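Local coordinates for protein glutamate--tRNA ligase (Elizabethkingia anophelis, PDB 6B1Z) that probably attaches glutamate to its cognate tRNA in an ATP-dependent reaction, as a class I glutamyl-tRNA synthetase, at residues Y210-A213 and N214-D218; L241-A245 and M246-A250. All blocks are in the same frame, centred on the assembly; numbering follows the deposited sequence. Where two conformers were deposited one is given.

Overall arrangement
Both contacts are local, each made within one continuous stretch, contact 1 between neighbouring helical turns and contact 2 round a helix end, and both belong to the class I catalytic domain. Contact 1 is a buried helical turn on helix 210-220; contact 2 is the partly buried C-terminal end of helix 236-246 and the loop that leaves it. They lie side by side, centres about 11 Å apart: Ile-215 of contact 1 packs against Leu-242, Tyr-243 and Trp-248 of contact 2, and one ethanediol bridges Asp-218 and Tyr-243. Contact 1 divides into a polar face of amide and carboxylates and an apolar face, whereas contact 2 relies on aromatic packing and backbone capping, with much of its loop at the surface.

Contact 1 (Y210-A213 and N214-D218); sequences YHFA and NIIDD. With FMT (formic acid), chain N; EDO (1,2-ethanediol), chain V.
Tyr-210 and Asn-214, one turn apart at the start of helix 210-220, line a pocket holding a formic acid molecule, probably from the crystallisation liquor. In one of the two deposited Tyr-210 conformers, its O1 lies over the ring face; as the other conformer may differ, that contact is less certain. Asn-214 ND2 donates to O2 of the formic acid at 3.2 Å, nearly straight at 165°. The same amide's OD1 accepts from Arg-49 and Gln-92, which hold it from the other end and probably fix which way it is flipped. Asn-214 N bonds Tyr-210 O at 2.9 Å, and Asp-217 N repeats this with Ala-213 O at 2.9 Å.

The other face of the helix is greasy. With Phe-212 CG trans to its own backbone N (chi1 -164°), the ring extends alongside the next turn, and the methyl Ile-216 CD1 sits 3.6 Å from the ring centroid, 5° off the normal: a CH-pi contact centred on one face. Ile-215 CG1 lies between N and carbonyl carbon, which brings it 4.1 Å from Phe-212 CD1. Helix 96-106 and strand 200-202 pack against Phe-212. The buried carboxylates are satisfied, Asp-217 by Arg-95 and Tyr-99, Asp-218 by Arg-15 and Arg-49. Asp-218 OD1 also accepts from an ethanediol O2 at 2.7 Å.

Such an i to i+4 ladder, polar toward a pocket and apolar toward the core, fits an amphipathic helix of the Rossmann-type class I catalytic domain; the pocket is consistent with the family's amino acid site.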
loop_
_atom_site.group_PDB
_atom_site.type_symbol
_atom_site.label_atom_id
_atom_site.label_comp_id
_atom_site.label_asym_id
_atom_site.label_seq_id
_atom_site.Cartn_x
_atom_site.Cartn_y
_atom_site.Cartn_z
ATOM N N TYR A 210 15.571 15.311 -9.910
ATOM C CA TYR A 210 14.113 15.201 -9.841
ATOM C C TYR A 210 13.451 16.570 -9.778
ATOM O O TYR A 210 12.386 16.785 -10.366
ATOM C CB TYR A 210 13.672 14.393 -8.614
ATOM C CG TYR A 210 14.043 12.928 -8.577
ATOM C CD1 TYR A 210 14.202 12.182 -9.739
ATOM C CD2 TYR A 210 14.212 12.285 -7.359
ATOM C CE1 TYR A 210 14.529 10.828 -9.680
ATOM C CE2 TYR A 210 14.538 10.951 -7.293
ATOM C CZ TYR A 210 14.695 10.229 -8.451
ATOM O OH TYR A 210 15.022 8.897 -8.362
ATOM N N HIS A 211 14.064 17.511 -9.043
ATOM C CA HIS A 211 13.448 18.823 -8.876
ATOM C C HIS A 211 13.197 19.494 -10.222
ATOM O O HIS A 211 12.099 19.998 -10.484
ATOM C CB HIS A 211 14.343 19.711 -8.018
ATOM C CG HIS A 211 14.501 19.237 -6.609
ATOM N ND1 HIS A 211 13.458 19.197 -5.712
ATOM C CD2 HIS A 211 15.596 18.802 -5.938
ATOM C CE1 HIS A 211 13.900 18.746 -4.549
ATOM N NE2 HIS A 211 15.196 18.512 -4.657
ATOM N N PHE A 212 14.224 19.526 -11.074
ATOM C CA PHE A 212 14.132 20.214 -12.360
ATOM C C PHE A 212 13.358 19.376 -13.377
ATOM O O PHE A 212 12.510 19.910 -14.098
ATOM C CB PHE A 212 15.546 20.520 -12.849
ATOM C CG PHE A 212 15.641 21.545 -13.972
ATOM C CD1 PHE A 212 14.751 22.610 -14.077
ATOM C CD2 PHE A 212 16.666 21.439 -14.901
ATOM C CE1 PHE A 212 14.887 23.556 -15.110
ATOM C CE2 PHE A 212 16.810 22.373 -15.940
ATOM C CZ PHE A 212 15.922 23.431 -16.039
ATOM N N ALA A 213 13.637 18.067 -13.432
ATOM C CA ALA A 213 12.903 17.187 -14.342
ATOM C C ALA A 213 11.402 17.249 -14.087
ATOM O O ALA A 213 10.604 17.270 -15.039
ATOM C CB ALA A 213 13.400 15.745 -14.211
ATOM N N ASN A 214 10.989 17.293 -12.814
ATOM C CA ASN A 214 9.562 17.252 -12.539
ATOM C C ASN A 214 8.869 18.557 -12.906
ATOM O O ASN A 214 7.741 18.524 -13.406
ATOM C CB ASN A 214 9.296 16.873 -11.082
ATOM C CG ASN A 214 9.431 15.392 -10.845
ATOM O OD1 ASN A 214 9.333 14.596 -11.783
ATOM N ND2 ASN A 214 9.662 15.005 -9.600
ATOM N N ILE A 215 9.511 19.720 -12.697
ATOM C CA ILE A 215 8.806 20.937 -13.096
ATOM C C ILE A 215 8.764 21.046 -14.624
ATOM O O ILE A 215 7.762 21.496 -15.189
ATOM C CB ILE A 215 9.380 22.209 -12.417
ATOM C CG1 ILE A 215 10.778 22.576 -12.913
ATOM C CG2 ILE A 215 9.318 22.085 -10.882
ATOM C CD1 ILE A 215 10.759 23.711 -13.942
ATOM N N ILE A 216 9.831 20.617 -15.316
ATOM C CA ILE A 216 9.817 20.598 -16.783
ATOM C C ILE A 216 8.697 19.697 -17.281
ATOM O O ILE A 216 7.901 20.078 -18.152
ATOM C CB ILE A 216 11.176 20.131 -17.334
ATOM C CG1 ILE A 216 12.250 21.218 -17.131
ATOM C CG2 ILE A 216 11.052 19.708 -18.831
ATOM C CD1 ILE A 216 13.664 20.705 -17.305
ATOM N N ASP A 217 8.608 18.496 -16.716
ATOM C CA ASP A 217 7.634 17.550 -17.249
ATOM C C ASP A 217 6.210 17.851 -16.806
ATOM O O ASP A 217 5.270 17.549 -17.548
ATOM C CB ASP A 217 8.019 16.121 -16.869
ATOM C CG ASP A 217 9.259 15.627 -17.618
ATOM O OD1 ASP A 217 9.631 16.224 -18.661
ATOM O OD2 ASP A 217 9.849 14.627 -17.167
ATOM N N ASP A 218 6.014 18.414 -15.614
ATOM C CA ASP A 218 4.671 18.847 -15.244
ATOM C C ASP A 218 4.191 19.958 -16.170
ATOM O O ASP A 218 3.020 19.991 -16.563
ATOM C CB ASP A 218 4.636 19.271 -13.776
ATOM C CG ASP A 218 4.781 18.092 -12.845
ATOM O OD1 ASP A 218 5.062 18.303 -11.650
ATOM O OD2 ASP A 218 4.608 16.939 -13.336
HETATM C C FMT N . 10.587 11.315 -7.532
HETATM O O1 FMT N . 11.407 10.427 -7.770
HETATM O O2 FMT N . 10.086 12.044 -8.389
HETATM C C1 EDO V . 7.333 19.175 -9.258
HETATM O O1 EDO V . 8.580 19.393 -8.594
HETATM C C2 EDO V . 6.471 20.417 -9.112
HETATM O O2 EDO V . 5.605 20.531 -10.250
#

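Contact 2 (L241-A245 and M246-A250); sequences LLYEA and MGWDA. With EDO (1,2-ethanediol), chain B; EDO (1,2-ethanediol), chain V.
The Tyr-243 ring has Ala-250 over one face and Trp-248 at its edge. Ala-250 CA stands 3.9 Å from the ring centroid, 15° off the normal and shifted toward the rim, a CH-pi contact, while its methyl CB touches Tyr-243 CD2 at 3.6 Å. In the ring plane lies Trp-248 CB, 4.0 Å from Tyr-243 CD1. An ethanediol O2 also lies at the ring edge, accepting from Tyr-243 OH at 2.6 Å. Tyr-243 CD1 in turn sits at the edge of the indole, whose face carries Met-246 CB above its centre; Trp-248 also stacks on His-219 and meets Tyr-102 edge-to-face.

The backbone brings these rings together. Tyr-243 O accepts a nearly straight bond from Trp-248 N (2.9 Å, 168°), and Gly-247 N reaches back to Glu-244 O at 3.0 Å from above the carbonyl plane. Gly-247 has positive phi (73°), which turns the chain out of the helix and back along Tyr-243. Glu-244, whose side chain leaves the helix away from the loop, forms a salt bridge with Arg-177 through its carboxylate. This is a Schellman motif, ending helix 236-246 before the chain runs on to strand 252-256 of the catalytic domain.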
loop_
_atom_site.group_PDB
_atom_site.type_symbol
_atom_site.label_atom_id
_atom_site.label_comp_id
_atom_site.label_asym_id
_atom_site.label_seq_id
_atom_site.Cartn_x
_atom_site.Cartn_y
_atom_site.Cartn_z
ATOM N N LEU A 241 9.592 28.643 -7.381
ATOM C CA LEU A 241 10.596 29.549 -7.933
ATOM C C LEU A 241 11.112 29.063 -9.285
ATOM O O LEU A 241 11.462 29.887 -10.146
ATOM C CB LEU A 241 11.759 29.723 -6.943
ATOM C CG LEU A 241 11.446 30.628 -5.757
ATOM C CD1 LEU A 241 12.523 30.413 -4.676
ATOM C CD2 LEU A 241 11.424 32.085 -6.230
ATOM N N LEU A 242 11.179 27.738 -9.496
ATOM C CA LEU A 242 11.602 27.241 -10.800
ATOM C C LEU A 242 10.587 27.587 -11.884
ATOM O O LEU A 242 10.977 27.964 -12.994
ATOM C CB LEU A 242 11.836 25.729 -10.739
ATOM C CG LEU A 242 13.129 25.349 -10.003
ATOM C CD1 LEU A 242 13.152 23.829 -9.770
ATOM C CD2 LEU A 242 14.401 25.784 -10.759
ATOM N N TYR A 243 9.286 27.459 -11.594
ATOM C CA TYR A 243 8.289 27.869 -12.585
ATOM C C TYR A 243 8.453 29.346 -12.910
ATOM O O TYR A 243 8.441 29.731 -14.082
ATOM C CB TYR A 243 6.861 27.585 -12.107
ATOM C CG TYR A 243 6.484 26.125 -12.176
ATOM C CD1 TYR A 243 6.131 25.542 -13.378
ATOM C CD2 TYR A 243 6.483 25.340 -11.034
ATOM C CE1 TYR A 243 5.798 24.201 -13.448
ATOM C CE2 TYR A 243 6.155 23.989 -11.091
ATOM C CZ TYR A 243 5.817 23.436 -12.305
ATOM O OH TYR A 243 5.473 22.108 -12.373
ATOM N N GLU A 244 8.680 30.172 -11.889
ATOM C CA GLU A 244 8.929 31.591 -12.129
ATOM C C GLU A 244 10.159 31.799 -13.007
ATOM O O GLU A 244 10.137 32.608 -13.950
ATOM C CB GLU A 244 9.088 32.316 -10.795
ATOM C CG GLU A 244 9.366 33.806 -10.943
ATOM C CD GLU A 244 9.558 34.491 -9.604
ATOM O OE1 GLU A 244 8.955 34.052 -8.606
ATOM O OE2 GLU A 244 10.322 35.472 -9.546
ATOM N N ALA A 245 11.248 31.084 -12.714
ATOM C CA ALA A 245 12.478 31.241 -13.487
ATOM C C ALA A 245 12.251 30.932 -14.965
ATOM O O ALA A 245 12.853 31.574 -15.840
ATOM C CB ALA A 245 13.582 30.345 -12.911
ATOM N N MET A 246 11.349 30.003 -15.257
ATOM C CA MET A 246 11.087 29.562 -16.616
ATOM C C MET A 246 10.019 30.391 -17.313
ATOM O O MET A 246 9.761 30.167 -18.506
ATOM C CB MET A 246 10.669 28.089 -16.616
ATOM C CG MET A 246 11.723 27.142 -15.997
ATOM S SD MET A 246 13.334 27.193 -16.804
ATOM C CE MET A 246 12.967 26.298 -18.325
ATOM N N GLY A 247 9.420 31.343 -16.606
ATOM C CA GLY A 247 8.322 32.133 -17.132
ATOM C C GLY A 247 7.019 31.380 -17.246
ATOM O O GLY A 247 6.199 31.706 -18.120
ATOM N N TRP A 248 6.798 30.391 -16.379
ATOM C CA TRP A 248 5.663 29.480 -16.455
ATOM C C TRP A 248 4.747 29.628 -15.246
ATOM O O TRP A 248 5.152 30.115 -14.183
ATOM C CB TRP A 248 6.126 28.013 -16.522
ATOM C CG TRP A 248 6.957 27.649 -17.716
ATOM C CD1 TRP A 248 7.033 28.304 -18.919
ATOM C CD2 TRP A 248 7.833 26.527 -17.812
ATOM N NE1 TRP A 248 7.913 27.651 -19.754
ATOM C CE2 TRP A 248 8.419 26.559 -19.094
ATOM C CE3 TRP A 248 8.181 25.489 -16.932
ATOM C CZ2 TRP A 248 9.328 25.591 -19.527
ATOM C CZ3 TRP A 248 9.091 24.531 -17.361
ATOM C CH2 TRP A 248 9.650 24.588 -18.651
ATOM N N ASP A 249 3.499 29.197 -15.430
ATOM C CA ASP A 249 2.521 29.129 -14.353
ATOM C C ASP A 249 2.620 27.788 -13.637
ATOM O O ASP A 249 2.594 26.736 -14.279
ATOM C CB ASP A 249 1.105 29.306 -14.903
ATOM C CG ASP A 249 0.876 30.684 -15.480
ATOM O OD1 ASP A 249 1.477 31.647 -14.969
ATOM O OD2 ASP A 249 0.091 30.793 -16.439
ATOM N N ALA A 250 2.694 27.827 -12.320
ATOM C CA ALA A 250 2.791 26.583 -11.578
ATOM C C ALA A 250 1.432 25.893 -11.496
ATOM O O ALA A 250 0.388 26.557 -11.494
ATOM C CB ALA A 250 3.318 26.846 -10.170
HETATM C C1 EDO B . 4.134 33.502 -16.515
HETATM O O1 EDO B . 2.884 33.526 -15.819
HETATM C C2 EDO B . 5.226 34.104 -15.636
HETATM O O2 EDO B . 5.427 33.298 -14.468
HETATM C C1 EDO V . 7.333 19.175 -9.258
HETATM O O1 EDO V . 8.580 19.393 -8.594
HETATM C C2 EDO V . 6.471 20.417 -9.112
HETATM O O2 EDO V . 5.605 20.531 -10.250
#